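Long-range contact in glucose 1-dehydrogenase (Haloferax mediterranei, PDB 2B5W), which oxidises D-glucose to gluconolactone, and other aldose sugars likewise, using a catalytic zinc ion and NADP(+) or, less readily, NAD(+): residues T75-R89 against F128-R140. The protein carries 1 engineered substitution. Numbering follows the deposited sequence.
Sequences TELEEGDIVVPTVRR and FTSPEKYLVRIPR
An antiparallel strand pair of the GroES-like domain joins V83, V84 and P85 to R137, V136 and L135. V84 and V136 form the hydrogen-bonded pair: V84 N donates to V136 O at 2.9 Å and V136 N to V84 O at 2.8 Å. I138 N to I82 O and T86 N to Y134 O continue the ladder on either side of it. On one face, L135 CD2 packs against V83 CG2 and P85 CB, while its CD1 meets L77 CD1 at 3.7 Å, the two leucines crossing at about a right angle. On the other, V84 CG2 touches I138 CD1, and the V84 side chain lies about 5 Å from that of E150, a residue of the catalytic zinc and substrate site. In this member of the zinc-containing alcohol dehydrogenase family, the sheet of the domain continues through strand 64-71, which pairs with the opposite edge of strand 82-85.

Past the ladder, the buried guanidinium of R89 is held in several directions. In its plane, NH2 donates to S130 OG at 2.9 Å, nearly straight at 165°, and NH1 reaches R88 O; NH1 also bonds T86 OG1, 24° out of that plane. Y134 CB sits over one face, toward its rim. The R89 chain is bent about its CB-CG bond (chi2 -72°), which turns the guanidinium back toward S130 and Y134. A leucine in its place would probably leave T86 OG1 and R88 O without this donor and take the arginine donor from S130 OG. Where the 3-10 segment 132-133 follows strand 127-131, E132 OE1 accepts from E76 N at 2.9 Å, on the syn side but tilted out of the carboxylate plane, its carboxylate lying against T75 CB.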
loop_
_atom_site.group_PDB
_atom_site.type_symbol
_atom_site.label_atom_id
_atom_site.label_comp_id
_atom_site.label_asym_id
_atom_site.label_seq_id
_atom_site.Cartn_x
_atom_site.Cartn_y
_atom_site.Cartn_z
ATOM N N THR A 75 16.243 -29.299 -22.354
ATOM C CA THR A 75 16.524 -28.171 -21.487
ATOM C C THR A 75 18.008 -28.100 -21.137
ATOM O O THR A 75 18.763 -29.032 -21.404
ATOM C CB THR A 75 15.718 -28.266 -20.170
ATOM O OG1 THR A 75 16.240 -29.308 -19.336
ATOM C CG2 THR A 75 14.240 -28.635 -20.453
ATOM N N GLU A 76 18.386 -27.011 -20.478
ATOM C CA GLU A 76 19.746 -26.841 -19.955
ATOM C C GLU A 76 19.927 -27.354 -18.536
ATOM O O GLU A 76 20.996 -27.223 -17.954
ATOM C CB GLU A 76 20.131 -25.381 -19.996
ATOM C CG GLU A 76 20.307 -24.877 -21.418
ATOM C CD GLU A 76 20.658 -23.419 -21.448
ATOM O OE1 GLU A 76 19.742 -22.597 -21.254
ATOM O OE2 GLU A 76 21.848 -23.103 -21.648
ATOM N N LEU A 77 18.883 -27.939 -17.971
ATOM C CA LEU A 77 19.029 -28.646 -16.701
ATOM C C LEU A 77 19.814 -29.921 -16.897
ATOM O O LEU A 77 20.028 -30.384 -18.033
ATOM C CB LEU A 77 17.635 -28.960 -16.131
ATOM C CG LEU A 77 16.797 -27.762 -15.772
ATOM C CD1 LEU A 77 15.373 -28.200 -15.418
ATOM C CD2 LEU A 77 17.413 -27.015 -14.600
ATOM N N GLU A 78 20.273 -30.483 -15.790
ATOM C CA GLU A 78 21.042 -31.711 -15.763
ATOM C C GLU A 78 20.372 -32.796 -14.932
ATOM O O GLU A 78 19.727 -32.528 -13.921
ATOM C CB GLU A 78 22.430 -31.433 -15.176
ATOM C CG GLU A 78 23.203 -30.409 -15.969
ATOM C CD GLU A 78 24.615 -30.202 -15.450
ATOM O OE1 GLU A 78 24.818 -29.406 -14.510
ATOM O OE2 GLU A 78 25.526 -30.846 -15.984
ATOM N N GLU A 79 20.555 -34.029 -15.378
ATOM C CA GLU A 79 20.159 -35.234 -14.653
ATOM C C GLU A 79 20.764 -35.226 -13.245
ATOM O O GLU A 79 21.946 -34.969 -13.064
ATOM C CB GLU A 79 20.624 -36.460 -15.428
ATOM C CG GLU A 79 20.034 -37.766 -14.944
ATOM C CD GLU A 79 20.132 -38.877 -15.982
ATOM O OE1 GLU A 79 20.162 -38.581 -17.198
ATOM O OE2 GLU A 79 20.166 -40.057 -15.579
ATOM N N GLY A 80 19.914 -35.453 -12.250
ATOM C CA GLY A 80 20.291 -35.375 -10.860
ATOM C C GLY A 80 20.131 -34.012 -10.189
ATOM O O GLY A 80 20.299 -33.949 -8.950
ATOM N N ASP A 81 19.828 -32.936 -10.927
ATOM C CA ASP A 81 19.598 -31.611 -10.346
ATOM C C ASP A 81 18.397 -31.663 -9.394
ATOM O O ASP A 81 17.396 -32.337 -9.680
ATOM C CB ASP A 81 19.257 -30.568 -11.374
ATOM C CG ASP A 81 20.440 -30.128 -12.184
ATOM O OD1 ASP A 81 21.569 -30.583 -11.870
ATOM O OD2 ASP A 81 20.289 -29.329 -13.140
ATOM N N ILE A 82 18.517 -30.973 -8.274
ATOM C CA ILE A 82 17.401 -30.833 -7.325
ATOM C C ILE A 82 16.677 -29.552 -7.682
ATOM O O ILE A 82 17.270 -28.447 -7.727
ATOM C CB ILE A 82 17.893 -30.785 -5.844
ATOM C CG1 ILE A 82 18.769 -31.981 -5.485
ATOM C CG2 ILE A 82 16.720 -30.734 -4.890
ATOM C CD1 ILE A 82 18.178 -33.309 -5.871
ATOM N N VAL A 83 15.371 -29.675 -7.931
ATOM C CA VAL A 83 14.555 -28.570 -8.375
ATOM C C VAL A 83 13.247 -28.415 -7.607
ATOM O O VAL A 83 12.690 -29.402 -7.117
ATOM C CB VAL A 83 14.226 -28.713 -9.892
ATOM C CG1 VAL A 83 15.488 -28.574 -10.740
ATOM C CG2 VAL A 83 13.549 -30.048 -10.204
ATOM N N VAL A 84 12.796 -27.174 -7.502
ATOM C CA VAL A 84 11.497 -26.811 -6.994
ATOM C C VAL A 84 10.732 -26.117 -8.117
ATOM O O VAL A 84 11.205 -25.122 -8.675
ATOM C CB VAL A 84 11.639 -25.845 -5.781
ATOM C CG1 VAL A 84 10.315 -25.311 -5.380
ATOM C CG2 VAL A 84 12.334 -26.560 -4.616
ATOM N N PRO A 85 9.537 -26.589 -8.440
ATOM C CA PRO A 85 8.725 -25.922 -9.470
ATOM C C PRO A 85 7.958 -24.724 -8.927
ATOM O O PRO A 85 7.432 -24.755 -7.791
ATOM C CB PRO A 85 7.714 -27.029 -9.877
ATOM C CG PRO A 85 7.525 -27.809 -8.614
ATOM C CD PRO A 85 8.877 -27.800 -7.899
ATOM N N THR A 86 7.785 -23.700 -9.768
ATOM C CA THR A 86 6.829 -22.651 -9.456
ATOM C C THR A 86 5.424 -23.229 -9.689
ATOM O O THR A 86 5.262 -24.345 -10.209
ATOM C CB THR A 86 7.017 -21.400 -10.309
ATOM O OG1 THR A 86 6.744 -21.755 -11.678
ATOM C CG2 THR A 86 8.440 -20.886 -10.253
ATOM N N VAL A 87 4.445 -22.478 -9.275
ATOM C CA VAL A 87 3.066 -22.937 -9.228
ATOM C C VAL A 87 2.224 -22.526 -10.427
ATOM O O VAL A 87 1.375 -23.296 -10.884
ATOM C CB VAL A 87 2.424 -22.440 -7.929
ATOM C CG1 VAL A 87 0.992 -22.931 -7.808
ATOM C CG2 VAL A 87 3.226 -22.957 -6.710
ATOM N N ARG A 88 2.448 -21.323 -10.980
ATOM C CA ARG A 88 1.541 -20.860 -12.015
ATOM C C ARG A 88 1.960 -21.263 -13.398
ATOM O O ARG A 88 3.133 -21.256 -13.752
ATOM C CB ARG A 88 1.362 -19.345 -11.938
ATOM C CG ARG A 88 0.478 -18.924 -10.814
ATOM C CD ARG A 88 0.166 -17.451 -10.716
ATOM N NE ARG A 88 -0.772 -17.186 -9.623
ATOM C CZ ARG A 88 -1.376 -16.023 -9.430
ATOM N NH1 ARG A 88 -1.134 -15.007 -10.243
ATOM N NH2 ARG A 88 -2.262 -15.882 -8.449
ATOM N N ARG A 89 0.952 -21.636 -14.172
ATOM C CA ARG A 89 1.113 -22.033 -15.577
ATOM C C ARG A 89 0.051 -21.310 -16.395
ATOM O O ARG A 89 -1.004 -20.922 -15.879
ATOM C CB ARG A 89 0.971 -23.542 -15.727
ATOM C CG ARG A 89 2.013 -24.330 -14.960
ATOM C CD ARG A 89 3.418 -24.281 -15.533
ATOM N NE ARG A 89 4.339 -25.101 -14.768
ATOM C CZ ARG A 89 4.956 -24.691 -13.647
ATOM N NH1 ARG A 89 4.800 -23.477 -13.185
ATOM N NH2 ARG A 89 5.736 -25.517 -13.009
ATOM N N PHE A 128 6.538 -35.711 -12.309
ATOM C CA PHE A 128 5.865 -34.611 -12.969
ATOM C C PHE A 128 6.799 -33.967 -14.001
ATOM O O PHE A 128 8.019 -34.177 -13.956
ATOM C CB PHE A 128 5.321 -33.574 -11.955
ATOM C CG PHE A 128 6.369 -32.835 -11.165
ATOM C CD1 PHE A 128 6.816 -33.327 -9.940
ATOM C CD2 PHE A 128 6.914 -31.658 -11.651
ATOM C CE1 PHE A 128 7.779 -32.630 -9.198
ATOM C CE2 PHE A 128 7.893 -30.954 -10.926
ATOM C CZ PHE A 128 8.326 -31.437 -9.721
ATOM N N THR A 129 6.209 -33.215 -14.918
ATOM C CA THR A 129 6.961 -32.393 -15.818
ATOM C C THR A 129 6.792 -30.937 -15.509
ATOM O O THR A 129 5.825 -30.523 -14.885
ATOM C CB THR A 129 6.533 -32.647 -17.265
ATOM O OG1 THR A 129 5.117 -32.407 -17.409
ATOM C CG2 THR A 129 6.772 -34.125 -17.624
ATOM N N SER A 130 7.719 -30.119 -16.005
ATOM C CA SER A 130 7.529 -28.667 -16.023
ATOM C C SER A 130 8.508 -28.019 -16.970
ATOM O O SER A 130 9.599 -28.550 -17.171
ATOM C CB SER A 130 7.751 -28.019 -14.624
ATOM O OG SER A 130 6.586 -28.162 -13.794
ATOM N N PRO A 131 8.115 -26.878 -17.554
ATOM C CA PRO A 131 9.056 -26.070 -18.331
ATOM C C PRO A 131 10.305 -25.817 -17.479
ATOM O O PRO A 131 10.203 -25.546 -16.273
ATOM C CB PRO A 131 8.275 -24.774 -18.588
ATOM C CG PRO A 131 6.832 -25.230 -18.608
ATOM C CD PRO A 131 6.792 -26.240 -17.483
ATOM N N GLU A 132 11.483 -25.869 -18.082
ATOM C CA GLU A 132 12.689 -25.521 -17.331
ATOM C C GLU A 132 12.650 -24.119 -16.742
ATOM O O GLU A 132 13.218 -23.868 -15.674
ATOM C CB GLU A 132 13.959 -25.715 -18.138
ATOM C CG GLU A 132 14.040 -24.826 -19.359
ATOM C CD GLU A 132 15.347 -24.968 -20.141
ATOM O OE1 GLU A 132 16.400 -25.164 -19.508
ATOM O OE2 GLU A 132 15.303 -24.898 -21.395
ATOM N N LYS A 133 11.953 -23.196 -17.378
ATOM C CA LYS A 133 11.875 -21.828 -16.899
ATOM C C LYS A 133 11.118 -21.701 -15.576
ATOM O O LYS A 133 11.252 -20.702 -14.898
ATOM C CB LYS A 133 11.225 -20.925 -17.948
ATOM C CG LYS A 133 9.770 -21.211 -18.220
ATOM C CD LYS A 133 9.279 -20.477 -19.500
ATOM C CE LYS A 133 9.144 -18.984 -19.256
ATOM N NZ LYS A 133 8.675 -18.216 -20.473
ATOM N N TYR A 134 10.328 -22.722 -15.241
ATOM C CA TYR A 134 9.567 -22.788 -13.988
ATOM C C TYR A 134 10.122 -23.828 -13.020
ATOM O O TYR A 134 9.465 -24.127 -12.015
ATOM C CB TYR A 134 8.081 -23.066 -14.254
ATOM C CG TYR A 134 7.435 -22.052 -15.190
ATOM C CD1 TYR A 134 7.662 -20.704 -15.032
ATOM C CD2 TYR A 134 6.681 -22.463 -16.270
ATOM C CE1 TYR A 134 7.106 -19.777 -15.889
ATOM C CE2 TYR A 134 6.120 -21.534 -17.126
ATOM C CZ TYR A 134 6.352 -20.193 -16.943
ATOM O OH TYR A 134 5.827 -19.221 -17.816
ATOM N N LEU A 135 11.309 -24.345 -13.297
ATOM C CA LEU A 135 12.017 -25.232 -12.375
ATOM C C LEU A 135 13.176 -24.435 -11.820
ATOM O O LEU A 135 14.034 -23.968 -12.577
ATOM C CB LEU A 135 12.522 -26.507 -13.062
ATOM C CG LEU A 135 11.397 -27.479 -13.436
ATOM C CD1 LEU A 135 11.842 -28.600 -14.325
ATOM C CD2 LEU A 135 10.690 -28.020 -12.171
ATOM N N VAL A 136 13.223 -24.309 -10.497
ATOM C CA VAL A 136 14.280 -23.565 -9.848
ATOM C C VAL A 136 15.250 -24.535 -9.199
ATOM O O VAL A 136 14.894 -25.284 -8.293
ATOM C CB VAL A 136 13.704 -22.603 -8.792
ATOM C CG1 VAL A 136 14.842 -21.811 -8.132
ATOM C CG2 VAL A 136 12.647 -21.695 -9.411
ATOM N N ARG A 137 16.495 -24.551 -9.658
ATOM C CA ARG A 137 17.496 -25.368 -9.015
ATOM C C ARG A 137 17.754 -24.816 -7.631
ATOM O O ARG A 137 17.808 -23.597 -7.427
ATOM C CB ARG A 137 18.797 -25.324 -9.827
ATOM C CG ARG A 137 18.686 -26.113 -11.139
ATOM C CD ARG A 137 19.815 -25.812 -12.140
ATOM N NE ARG A 137 19.584 -24.507 -12.714
ATOM C CZ ARG A 137 20.311 -23.950 -13.682
ATOM N NH1 ARG A 137 21.359 -24.570 -14.192
ATOM N NH2 ARG A 137 19.979 -22.747 -14.111
ATOM N N ILE A 138 17.892 -25.733 -6.675
ATOM C CA ILE A 138 18.205 -25.356 -5.298
ATOM C C ILE A 138 19.422 -26.159 -4.864
ATOM O O ILE A 138 19.737 -27.233 -5.414
ATOM C CB ILE A 138 16.991 -25.591 -4.346
ATOM C CG1 ILE A 138 16.690 -27.079 -4.178
ATOM C CG2 ILE A 138 15.777 -24.835 -4.811
ATOM C CD1 ILE A 138 15.683 -27.352 -3.049
ATOM N N PRO A 139 20.073 -25.709 -3.792
ATOM C CA PRO A 139 21.193 -26.507 -3.271
ATOM C C PRO A 139 20.816 -27.957 -2.954
ATOM O O PRO A 139 19.718 -28.249 -2.438
ATOM C CB PRO A 139 21.618 -25.733 -2.017
ATOM C CG PRO A 139 21.186 -24.343 -2.279
ATOM C CD PRO A 139 19.834 -24.492 -3.014
ATOM N N ARG A 140 21.706 -28.890 -3.261
ATOM C CA ARG A 140 21.411 -30.317 -3.029
ATOM C C ARG A 140 20.992 -30.613 -1.608
ATOM O O ARG A 140 20.158 -31.491 -1.340
ATOM C CB ARG A 140 22.613 -31.226 -3.352
ATOM C CG ARG A 140 23.042 -31.175 -4.752
ATOM C CD ARG A 140 24.063 -32.242 -5.112
ATOM N NE ARG A 140 23.917 -32.643 -6.510
ATOM C CZ ARG A 140 23.026 -33.526 -6.958
ATOM N NH1 ARG A 140 22.176 -34.146 -6.138
ATOM N NH2 ARG A 140 22.992 -33.789 -8.251
#